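Local coordinates for adenosine monophosphate-protein transferase (Sulfolobus tokodaii, PDB 2EKM) that is of unknown function but may act on adenosine as a specific kinase or transfer adenosine monophosphate to proteins, at residues I68-A71 with Q72-A75. Sequence-based numbering, arbitrary orientation.
Sequences IKLA and QQTA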
ATOM      1  N   ILE A  68      -8.438 -12.468  19.407  1.00 21.02           N
ATOM      2  CA  ILE A  68      -7.534 -11.477  19.981  1.00 20.21           C
ATOM      3  C   ILE A  68      -6.162 -12.122  20.196  1.00 19.19           C
ATOM      4  O   ILE A  68      -5.136 -11.544  19.850  1.00 18.89           O
ATOM      5  CB  ILE A  68      -8.087 -10.935  21.327  1.00 19.29           C
ATOM      6  CG1 ILE A  68      -9.317 -10.060  21.064  1.00 20.64           C
ATOM      7  CG2 ILE A  68      -7.022 -10.130  22.057  1.00 18.75           C
ATOM      8  CD1 ILE A  68     -10.043  -9.587  22.329  1.00 18.95           C
ATOM      9  N   LYS A  69      -6.149 -13.329  20.757  1.00 19.84           N
ATOM     10  CA  LYS A  69      -4.896 -14.042  21.007  1.00 21.46           C
ATOM     11  C   LYS A  69      -4.125 -14.297  19.716  1.00 19.11           C
ATOM     12  O   LYS A  69      -2.905 -14.147  19.670  1.00 16.78           O
ATOM     13  CB  LYS A  69      -5.169 -15.372  21.719  1.00 23.33           C
ATOM     14  CG  LYS A  69      -5.493 -15.223  23.200  1.00 28.84           C
ATOM     15  CD  LYS A  69      -5.657 -16.582  23.867  1.00 32.16           C
ATOM     16  CE  LYS A  69      -5.660 -16.463  25.386  1.00 35.10           C
ATOM     17  NZ  LYS A  69      -6.793 -15.649  25.908  1.00 36.98           N
ATOM     18  N   LEU A  70      -4.837 -14.686  18.668  1.00 18.03           N
ATOM     19  CA  LEU A  70      -4.200 -14.931  17.384  1.00 18.69           C
ATOM     20  C   LEU A  70      -3.536 -13.643  16.901  1.00 17.63           C
ATOM     21  O   LEU A  70      -2.385 -13.652  16.473  1.00 19.13           O
ATOM     22  CB  LEU A  70      -5.237 -15.397  16.362  1.00 18.92           C
ATOM     23  CG  LEU A  70      -5.754 -16.820  16.574  1.00 19.71           C
ATOM     24  CD1 LEU A  70      -6.933 -17.093  15.649  1.00 19.36           C
ATOM     25  CD2 LEU A  70      -4.618 -17.800  16.312  1.00 19.90           C
ATOM     26  N   ALA A  71      -4.268 -12.537  16.975  1.00 17.77           N
ATOM     27  CA  ALA A  71      -3.741 -11.241  16.547  1.00 18.79           C
ATOM     28  C   ALA A  71      -2.489 -10.876  17.338  1.00 18.92           C
ATOM     29  O   ALA A  71      -1.504 -10.410  16.771  1.00 19.97           O
ATOM     30  CB  ALA A  71      -4.804 -10.157  16.722  1.00 18.52           C
ATOM     31  N   GLN A  72      -2.537 -11.082  18.652  1.00 19.08           N
ATOM     32  CA  GLN A  72      -1.402 -10.779  19.521  1.00 18.51           C
ATOM     33  C   GLN A  72      -0.172 -11.592  19.117  1.00 19.06           C
ATOM     34  O   GLN A  72       0.924 -11.053  18.954  1.00 17.85           O
ATOM     35  CB  GLN A  72      -1.759 -11.092  20.982  1.00 18.27           C
ATOM     36  CG  GLN A  72      -2.779 -10.135  21.616  1.00 17.00           C
ATOM     37  CD  GLN A  72      -3.257 -10.606  22.986  1.00 18.62           C
ATOM     38  OE1 GLN A  72      -3.851  -9.842  23.748  1.00 18.55           O
ATOM     39  NE2 GLN A  72      -3.009 -11.873  23.295  1.00 16.27           N
ATOM     40  N   GLN A  73      -0.365 -12.897  18.958  1.00 19.33           N
ATOM     41  CA  GLN A  73       0.719 -13.798  18.585  1.00 21.25           C
ATOM     42  C   GLN A  73       1.353 -13.413  17.253  1.00 19.64           C
ATOM     43  O   GLN A  73       2.570 -13.269  17.154  1.00 20.76           O
ATOM     44  CB  GLN A  73       0.192 -15.235  18.534  1.00 22.18           C
ATOM     45  CG  GLN A  73      -0.290 -15.731  19.888  1.00 26.55           C
ATOM     46  CD  GLN A  73      -1.252 -16.899  19.792  1.00 29.44           C
ATOM     47  OE1 GLN A  73      -1.790 -17.349  20.801  1.00 34.02           O
ATOM     48  NE2 GLN A  73      -1.479 -17.393  18.580  1.00 31.08           N
ATOM     49  N   THR A  74       0.524 -13.242  16.230  1.00 18.82           N
ATOM     50  CA  THR A  74       1.020 -12.869  14.915  1.00 18.89           C
ATOM     51  C   THR A  74       1.752 -11.525  14.955  1.00 17.74           C
ATOM     52  O   THR A  74       2.795 -11.366  14.325  1.00 15.82           O
ATOM     53  CB  THR A  74      -0.139 -12.832  13.892  1.00 19.20           C
ATOM     54  OG1 THR A  74      -0.657 -14.161  13.733  1.00 16.93           O
ATOM     55  CG2 THR A  74       0.337 -12.315  12.537  1.00 16.24           C
ATOM     56  N   ALA A  75       1.218 -10.567  15.709  1.00 17.75           N
ATOM     57  CA  ALA A  75       1.848  -9.252  15.826  1.00 17.76           C
ATOM     58  C   ALA A  75       3.230  -9.365  16.469  1.00 18.92           C
ATOM     59  O   ALA A  75       4.168  -8.665  16.083  1.00 19.57           O
ATOM     60  CB  ALA A  75       0.965  -8.320  16.653  1.00 17.17           C
TER
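Two successive turns of the amphipathic alpha-helix 65-78 meet here, joined by four i to i+4 backbone hydrogen bonds: Gln72 N to Ile68 O, Gln73 N to Lys69 O, Thr74 N to Leu70 O and Ala75 N to Ala71 O, each 2.9 Å. Gln72 runs back toward the preceding turn: CG stands beside the backbone N (chi1 -70°) and the extended chain lays the amide over Ile68 and Lys69. Gln72 OE1 comes 3.6 Å from the methyl CG2 of Ile68, and Gln72 NE2, the other arm of the amide, 3.7 Å from CA of Lys69. With an alanine here, the side chain covering the Ile68 methyl and packing on Trp60 would be gone, which would probably leave a gap beside both. Gln73 follows the same course one residue on, its CD lying 3.2 Å from Lys69 O and its NE2 3.9 Å from CD2 of Leu70; Gln73 and Lys69 suit the exposed face because their long chains end in polar groups. On the buried side, Thr74 OG1 is hydrogen-bonded chiefly to Tyr87 OH; Leu70 O, 3.3 Å from Thr74 OG1, is at best a weak alternative acceptor. Small Ala71 and Ala75 let the helix lie close to Ala48 on strand 44-50, while Ile68 and Gln72 rest on Trp60 of strand 57-62, Thr74 packs against Val85 of strand 83-89, and Gln72 also reaches Ile142 of a neighbouring subunit.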